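Phosphoenolpyruvate--glycerone phosphotransferase (Enterococcus faecalis, PDB 3B48) probably acts as the phosphoryl-donor subunit of the dihydroxyacetone kinase complex, passing a phosphoryl group from phosphoenolpyruvate toward dihydroxyacetone. Local coordinates at residues Ile8-His13 with Asp19-Met24. Residues are numbered along the deposited sequence; the frame is centred on the assembly and turned at random.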
loop_
_atom_site.group_PDB
_atom_site.type_symbol
_atom_site.label_atom_id
_atom_site.label_comp_id
_atom_site.label_asym_id
_atom_site.label_seq_id
_atom_site.Cartn_x
_atom_site.Cartn_y
_atom_site.Cartn_z
ATOM N N ILE B 8 11.273 4.016 -9.401
ATOM C CA ILE B 8 10.364 4.065 -8.271
ATOM C C ILE B 8 11.047 3.499 -7.044
ATOM O O ILE B 8 11.487 2.334 -7.015
ATOM C CB ILE B 8 9.066 3.274 -8.532
ATOM C CG1 ILE B 8 8.236 3.945 -9.633
ATOM C CG2 ILE B 8 8.253 3.123 -7.235
ATOM C CD1 ILE B 8 7.190 3.057 -10.223
ATOM N N LEU B 9 11.127 4.332 -6.021
ATOM C CA LEU B 9 11.750 3.925 -4.761
ATOM C C LEU B 9 10.655 3.832 -3.705
ATOM O O LEU B 9 9.908 4.815 -3.450
ATOM C CB LEU B 9 12.875 4.882 -4.330
ATOM C CG LEU B 9 14.175 5.098 -5.133
ATOM C CD1 LEU B 9 13.950 5.728 -6.543
ATOM C CD2 LEU B 9 15.120 5.973 -4.282
ATOM N N LEU B 10 10.583 2.623 -3.141
ATOM C CA LEU B 10 9.543 2.177 -2.237
ATOM C C LEU B 10 10.126 2.080 -0.832
ATOM O O LEU B 10 10.927 1.176 -0.549
ATOM C CB LEU B 10 9.042 0.779 -2.660
ATOM C CG LEU B 10 8.572 0.593 -4.116
ATOM C CD1 LEU B 10 8.381 -0.889 -4.381
ATOM C CD2 LEU B 10 7.278 1.306 -4.276
ATOM N N VAL B 11 9.707 3.004 0.032
ATOM C CA VAL B 11 10.160 3.054 1.439
ATOM C C VAL B 11 9.073 2.599 2.434
ATOM O O VAL B 11 7.929 2.967 2.320
ATOM C CB VAL B 11 10.700 4.446 1.788
ATOM C CG1 VAL B 11 11.449 4.409 3.117
ATOM C CG2 VAL B 11 11.588 4.945 0.612
ATOM N N SER B 12 9.452 1.738 3.375
ATOM C CA SER B 12 8.496 1.244 4.347
ATOM C C SER B 12 9.280 0.792 5.543
ATOM O O SER B 12 10.468 0.608 5.419
ATOM C CB SER B 12 7.705 0.063 3.742
ATOM O OG SER B 12 6.721 -0.441 4.630
ATOM N N HIS B 13 8.627 0.596 6.691
ATOM C CA HIS B 13 9.207 -0.269 7.738
ATOM C C HIS B 13 9.407 -1.718 7.288
ATOM O O HIS B 13 10.327 -2.358 7.700
ATOM C CB HIS B 13 8.343 -0.271 8.995
ATOM C CG HIS B 13 8.591 0.889 9.894
ATOM N ND1 HIS B 13 8.523 0.792 11.268
ATOM C CD2 HIS B 13 8.924 2.171 9.623
ATOM C CE1 HIS B 13 8.797 1.968 11.801
ATOM N NE2 HIS B 13 9.042 2.820 10.821
ATOM N N ASP B 19 9.133 -5.518 -1.148
ATOM C CA ASP B 19 9.467 -6.634 -2.032
ATOM C C ASP B 19 8.171 -7.103 -2.724
ATOM O O ASP B 19 8.149 -7.377 -3.906
ATOM C CB ASP B 19 10.037 -7.851 -1.256
ATOM C CG ASP B 19 11.461 -7.665 -0.744
ATOM O OD1 ASP B 19 12.269 -6.884 -1.263
ATOM O OD2 ASP B 19 11.792 -8.383 0.201
ATOM N N GLY B 20 7.105 -7.226 -1.942
ATOM C CA GLY B 20 5.810 -7.661 -2.455
ATOM C C GLY B 20 5.266 -6.752 -3.531
ATOM O O GLY B 20 4.745 -7.227 -4.552
ATOM N N ILE B 21 5.393 -5.443 -3.317
ATOM C CA ILE B 21 4.960 -4.443 -4.321
ATOM C C ILE B 21 5.755 -4.614 -5.619
ATOM O O ILE B 21 5.179 -4.657 -6.707
ATOM C CB ILE B 21 5.183 -3.013 -3.841
ATOM C CG1 ILE B 21 4.287 -2.650 -2.662
ATOM C CG2 ILE B 21 4.947 -2.005 -4.970
ATOM C CD1 ILE B 21 4.646 -1.251 -2.126
ATOM N N LYS B 22 7.078 -4.709 -5.487
ATOM C CA LYS B 22 7.983 -4.807 -6.627
ATOM C C LYS B 22 7.699 -6.060 -7.457
ATOM O O LYS B 22 7.510 -6.005 -8.689
ATOM C CB LYS B 22 9.442 -4.751 -6.167
ATOM C CG LYS B 22 10.476 -5.266 -7.198
ATOM C CD LYS B 22 11.888 -4.865 -6.764
ATOM C CE LYS B 22 12.968 -5.505 -7.608
ATOM N NZ LYS B 22 13.094 -4.909 -8.963
ATOM N N GLU B 23 7.644 -7.179 -6.763
ATOM C CA GLU B 23 7.277 -8.458 -7.352
ATOM C C GLU B 23 5.906 -8.429 -8.046
ATOM O O GLU B 23 5.779 -8.924 -9.161
ATOM C CB GLU B 23 7.381 -9.539 -6.263
ATOM C CG GLU B 23 6.334 -10.653 -6.242
ATOM C CD GLU B 23 6.563 -11.600 -5.066
ATOM O OE1 GLU B 23 7.751 -11.786 -4.684
ATOM O OE2 GLU B 23 5.570 -12.163 -4.524
HETATM N N MSE B 24 4.911 -7.817 -7.392
HETATM C CA MSE B 24 3.535 -7.731 -7.919
HETATM C C MSE B 24 3.463 -6.897 -9.180
HETATM O O MSE B 24 2.935 -7.325 -10.190
HETATM C CB MSE B 24 2.575 -7.181 -6.874
HETATM C CG MSE B 24 1.123 -7.242 -7.305
HETATM SE SE MSE B 24 -0.080 -6.431 -5.998
HETATM C CE MSE B 24 0.582 -4.582 -6.107
#
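Leu10 and Ile21 meet through their methyl groups. Leu10 CD1 lies 3.7 Å from Ile21 CG2 and 3.9 Å from Ile21 CB. The second methyl of Leu10 backs this up, with CD2 4.1 Å from the same CG2. Both methyls of the leucine thus face one CG2, CD1 more closely, and the two side chains approach at a slant. Leu10 CD1 also reaches the helix backbone, 4.2 Å from Lys22 N. Its distance to Lys22 CB is 4.4 Å, so the lysine adds only the base of its side chain.

The CB atoms of Leu10 and Ile21 point toward the opposing segment, and their CA atoms are 8.3 Å apart. In Ile21, CG2 is anti to the backbone N and CG1 takes the place beside that N (chi1 -67°). This presents the short CG2 branch to the leucine. The contact is small, with 120 Å² buried in all, and it rests on apolar packing.

The polar end of Lys22 turns away. Its NZ forms a salt bridge with Glu26 and a hydrogen bond to Ile36 O. Asp19 OD1 is hydrogen-bonded to Ser38 OG, a second tie from the helix to strand 35-38.

Helix 102-113 closes the core here: Leu10 touches Ala106 and Ile21 touches Leu102. Helix 15-27 also meets the dimer partner, where Ile21 packs on Ile17 of the second subunit. The contact joins the first strand and helix of a beta-alpha-beta unit, 6-11, 15-27 and 35-38, within the mannose-type PTS EIIA domain. Strand 6-11 runs inside the parallel sheet, between strands 35-38 and 66-71.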